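Local coordinates for subtilisin-like protein (Prochloron didemni, PDB 3ZXY) that probably cleaves peptide bonds as a subtilisin-like serine endopeptidase, represented here by the protease domain of a longer protein, at residues L34-P39 with I98-N103; I89-L94 with G124-A129. The protein carries 1 engineered substitution. One frame throughout, in Å; residues are numbered along the deposited sequence.

Contact 1 (L34-P39 with I98-N103)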
# COMPACT_ATOMS: atom_id res chain seq x y z
N LEU A 34 -5.49 -4.75 15.18
CA LEU A 34 -5.17 -3.74 16.17
C LEU A 34 -6.32 -2.74 16.24
O LEU A 34 -6.37 -1.77 15.47
CB LEU A 34 -3.87 -3.02 15.81
CG LEU A 34 -2.60 -3.87 15.73
CD1 LEU A 34 -1.42 -3.02 15.28
CD2 LEU A 34 -2.31 -4.53 17.06
N PRO A 35 -7.28 -2.98 17.14
CA PRO A 35 -8.41 -2.08 17.23
C PRO A 35 -7.95 -0.68 17.56
O PRO A 35 -7.15 -0.47 18.47
CB PRO A 35 -9.26 -2.66 18.36
CG PRO A 35 -8.80 -4.06 18.52
CD PRO A 35 -7.37 -4.08 18.11
N THR A 36 -8.45 0.28 16.80
CA THR A 36 -8.16 1.64 17.10
C THR A 36 -9.55 2.16 17.41
O THR A 36 -10.18 1.57 18.29
CB THR A 36 -7.29 2.22 15.97
OG1 THR A 36 -6.14 1.36 15.88
CG2 THR A 36 -6.81 3.62 16.28
N LEU A 37 -10.08 3.18 16.76
CA LEU A 37 -11.38 3.70 17.20
C LEU A 37 -12.54 3.20 16.33
O LEU A 37 -13.67 3.10 16.82
CB LEU A 37 -11.34 5.23 17.30
CG LEU A 37 -10.71 5.71 18.61
CD1 LEU A 37 -10.72 7.23 18.71
CD2 LEU A 37 -11.41 5.11 19.82
N ALA A 38 -12.26 2.88 15.07
CA ALA A 38 -13.27 2.34 14.15
C ALA A 38 -13.60 0.87 14.44
O ALA A 38 -12.75 0.12 14.98
CB ALA A 38 -12.82 2.50 12.70
N PRO A 39 -14.81 0.42 14.08
CA PRO A 39 -15.13 -1.01 14.20
C PRO A 39 -14.13 -1.90 13.46
O PRO A 39 -13.60 -1.52 12.40
CB PRO A 39 -16.52 -1.12 13.58
CG PRO A 39 -17.11 0.24 13.76
CD PRO A 39 -15.97 1.19 13.58
N ILE A 98 -2.04 5.64 11.76
CA ILE A 98 -0.62 5.64 11.44
C ILE A 98 0.21 5.47 12.71
O ILE A 98 1.11 4.64 12.78
CB ILE A 98 -0.22 6.92 10.68
CG1 ILE A 98 -0.80 6.90 9.26
CG2 ILE A 98 1.29 7.07 10.65
CD1 ILE A 98 -0.71 8.23 8.54
N GLU A 99 -0.11 6.24 13.75
CA GLU A 99 0.62 6.11 15.02
C GLU A 99 0.46 4.70 15.61
O GLU A 99 1.41 4.13 16.15
CB GLU A 99 0.22 7.26 15.98
CG GLU A 99 0.56 8.60 15.32
CD GLU A 99 0.49 9.84 16.17
OE1 GLU A 99 0.23 9.76 17.40
OE2 GLU A 99 0.71 10.93 15.58
N ARG A 100 -0.74 4.12 15.50
CA ARG A 100 -1.00 2.76 15.99
C ARG A 100 -0.05 1.78 15.29
O ARG A 100 0.56 0.92 15.91
CB ARG A 100 -2.46 2.36 15.69
CG ARG A 100 -2.94 1.05 16.31
CD ARG A 100 -3.33 1.22 17.77
NE ARG A 100 -4.18 0.12 18.27
CZ ARG A 100 -3.76 -0.98 18.89
NH1 ARG A 100 -2.47 -1.20 19.15
NH2 ARG A 100 -4.65 -1.89 19.28
N ALA A 101 0.06 1.93 13.98
CA ALA A 101 0.90 1.05 13.18
C ALA A 101 2.37 1.22 13.50
O ALA A 101 3.08 0.23 13.66
CB ALA A 101 0.67 1.28 11.69
N VAL A 102 2.85 2.46 13.58
CA VAL A 102 4.25 2.71 13.93
C VAL A 102 4.56 2.09 15.30
O VAL A 102 5.60 1.41 15.48
CB VAL A 102 4.57 4.22 13.96
CG1 VAL A 102 5.96 4.46 14.55
CG2 VAL A 102 4.44 4.84 12.57
N ASN A 103 3.68 2.31 16.27
CA ASN A 103 3.90 1.79 17.62
C ASN A 103 3.88 0.27 17.72
O ASN A 103 4.49 -0.29 18.63
CB ASN A 103 2.90 2.41 18.59
CG ASN A 103 3.16 3.88 18.82
OD1 ASN A 103 4.31 4.33 18.78
ND2 ASN A 103 2.11 4.63 19.12

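Contact 2 (I89-L94 with G124-A129)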
# COMPACT_ATOMS: atom_id res chain seq x y z
N ILE A 89 -14.23 9.36 7.31
CA ILE A 89 -13.24 9.50 8.39
C ILE A 89 -12.35 10.70 8.06
O ILE A 89 -12.33 11.17 6.93
CB ILE A 89 -12.45 8.20 8.64
CG1 ILE A 89 -11.48 7.90 7.49
CG2 ILE A 89 -13.44 7.05 8.86
CD1 ILE A 89 -10.06 7.66 7.96
N THR A 90 -11.68 11.22 9.08
CA THR A 90 -10.93 12.46 8.97
C THR A 90 -9.43 12.20 8.87
O THR A 90 -8.95 11.08 9.08
CB THR A 90 -11.15 13.34 10.20
OG1 THR A 90 -10.67 12.66 11.37
CG2 THR A 90 -12.65 13.68 10.39
N GLN A 91 -8.68 13.25 8.56
CA GLN A 91 -7.22 13.16 8.57
C GLN A 91 -6.70 12.84 9.96
O GLN A 91 -5.66 12.20 10.09
CB GLN A 91 -6.60 14.45 8.04
CG GLN A 91 -6.83 14.63 6.55
CD GLN A 91 -6.09 15.83 5.99
OE1 GLN A 91 -5.03 16.22 6.49
NE2 GLN A 91 -6.66 16.44 4.95
N LEU A 92 -7.41 13.26 11.00
CA LEU A 92 -7.04 12.92 12.37
C LEU A 92 -7.21 11.42 12.62
O LEU A 92 -6.37 10.80 13.28
CB LEU A 92 -7.86 13.72 13.39
CG LEU A 92 -7.68 13.35 14.88
CD1 LEU A 92 -6.22 13.49 15.31
CD2 LEU A 92 -8.59 14.18 15.79
N ASP A 93 -8.29 10.83 12.09
CA ASP A 93 -8.50 9.38 12.20
C ASP A 93 -7.37 8.61 11.50
O ASP A 93 -6.91 7.58 11.98
CB ASP A 93 -9.84 8.96 11.58
CG ASP A 93 -11.04 9.53 12.29
OD1 ASP A 93 -11.04 9.69 13.55
OD2 ASP A 93 -12.04 9.84 11.59
N LEU A 94 -6.97 9.09 10.33
CA LEU A 94 -5.83 8.53 9.60
C LEU A 94 -4.58 8.62 10.45
O LEU A 94 -3.82 7.66 10.56
CB LEU A 94 -5.56 9.27 8.28
CG LEU A 94 -6.33 8.90 7.03
CD1 LEU A 94 -5.92 9.81 5.87
CD2 LEU A 94 -6.07 7.45 6.71
N GLY A 124 -2.34 19.36 10.50
CA GLY A 124 -1.14 19.20 11.28
C GLY A 124 -1.00 17.82 11.91
O GLY A 124 0.11 17.31 12.02
N TRP A 125 -2.12 17.21 12.32
CA TRP A 125 -2.07 15.89 12.94
C TRP A 125 -1.54 14.88 11.96
O TRP A 125 -0.76 13.98 12.34
CB TRP A 125 -3.44 15.41 13.39
CG TRP A 125 -4.14 16.24 14.41
CD1 TRP A 125 -5.26 17.04 14.22
CD2 TRP A 125 -3.80 16.38 15.83
NE1 TRP A 125 -5.63 17.65 15.39
CE2 TRP A 125 -4.80 17.30 16.40
CE3 TRP A 125 -2.82 15.85 16.66
CZ2 TRP A 125 -4.78 17.66 17.73
CZ3 TRP A 125 -2.81 16.23 18.01
CH2 TRP A 125 -3.77 17.11 18.53
N LEU A 126 -1.98 14.98 10.71
CA LEU A 126 -1.55 14.03 9.68
C LEU A 126 -0.10 14.30 9.30
O LEU A 126 0.68 13.36 9.14
CB LEU A 126 -2.46 14.07 8.44
CG LEU A 126 -2.12 13.07 7.33
CD1 LEU A 126 -2.08 11.63 7.85
CD2 LEU A 126 -3.13 13.19 6.20
N GLU A 127 0.28 15.58 9.17
CA GLU A 127 1.67 15.94 8.89
C GLU A 127 2.59 15.33 9.95
O GLU A 127 3.64 14.78 9.63
CB GLU A 127 1.85 17.46 8.86
CG GLU A 127 1.29 18.12 7.61
CD GLU A 127 1.48 19.63 7.63
OE1 GLU A 127 1.47 20.25 8.71
OE2 GLU A 127 1.63 20.21 6.52
N ASN A 128 2.17 15.42 11.21
CA ASN A 128 2.97 14.92 12.32
C ASN A 128 3.10 13.41 12.29
O ASN A 128 4.15 12.87 12.60
CB ASN A 128 2.35 15.35 13.66
CG ASN A 128 2.56 16.83 13.96
OD1 ASN A 128 3.24 17.54 13.23
ND2 ASN A 128 1.97 17.28 15.06
N ALA A 129 2.02 12.72 11.92
CA ALA A 129 2.05 11.26 11.86
C ALA A 129 2.97 10.80 10.74
O ALA A 129 3.71 9.83 10.88
CB ALA A 129 0.65 10.69 11.68

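Contact 1 (L34-P39 with I98-N103)
Arg100 swings its CG anti to its own backbone N (chi1 -171°) and then bends at chi2 (81°), which lays the guanidinium across the loop at Leu34, Pro35 and Thr36. There it grips one atom side-on. Both NE and NH2 of Arg100 donate to Pro35 O, each at 3.0 Å. Both bonds are bent, near 150° at the hydrogen, as two N-H groups share one oxygen. Pro35 O lies almost in the guanidinium plane, while both nitrogens reach it from the same face of its carbonyl. Two bonds to one oxygen restrain the rotation of the guanidinium. Leu34 packs against the flat group, with its CB over one face, 3.7 Å from Arg100 CZ. Thr36 runs alongside the aliphatic part in the opposite direction, and its OG1 comes within 3.2 Å of Arg100 CG. Thr36 OG1 also donates to Leu34 O at 3.2 Å, from above the carbonyl plane. The contact lies near the surface and joins the loop after strand 30-33 to the C-terminal part of helix 91-103. Strand 75-80 lies beside both partners, as Val79 touches Leu34, Thr36 and Arg100, and Leu34 shares a backbone hydrogen bond with Ile78.

Contact 2 (I89-L94 with G124-A129)
Leu92 and Trp125 make the CH-pi part of this contact. Their side chains lie side by side and point the same way. With its CG anti to the backbone N (chi1 174°), Leu92 carries CD1 over one face of the indole, offset toward the rim. This methyl is 3.7 Å from the centroid of the five-membered ring of Trp125. Its nearest ring atom is Trp125 CG, 3.6 Å from Leu92 CD1. A looser apolar contact joins Leu94 CB to Leu126 CD1, at 4.2 Å. Leu126 also makes a van der Waals contact with an amide: its CD2 lies 3.6 Å from Gln91 OE1, and the two side chains cross at about a right angle. The polar bonds lie within or beyond the segments. The buried Gln91 amide accepts from Asp123 N through OE1 and donates to Glu115 through NE2, so both its polar atoms are satisfied. Thr90 N donates to Asp93 OD2 at 2.9 Å and Asp93 N to Thr90 OG1 at 3.1 Å, a capping box at the start of helix 91-103. That helix follows strand 75-80, and helix 124-135 precedes strand 139-143. Their packing belongs to the alpha/beta subtilisin fold.

The centres of the two contacts lie about 12 Å apart, on the same side of the chain's centre. Both use helix 91-103: contact 2 takes its N-terminal end and contact 1 its C-terminal part. Along the chain the segments alternate, in the order 34-39, 89-94, 98-103, 124-129. Ile98, on the shared helix, packs its CD1 3.7 Å from Leu126 CD1. Helix 91-103 also touches strands 11-16 and 75-80 of the seven-stranded parallel sheet. It thus ties helix 124-135 and the loop after the outermost strand 30-33 to that sheet. Asp16, a predicted charge-relay residue at the end of strand 11-16, has its side chain about 9 Å from that of Leu94.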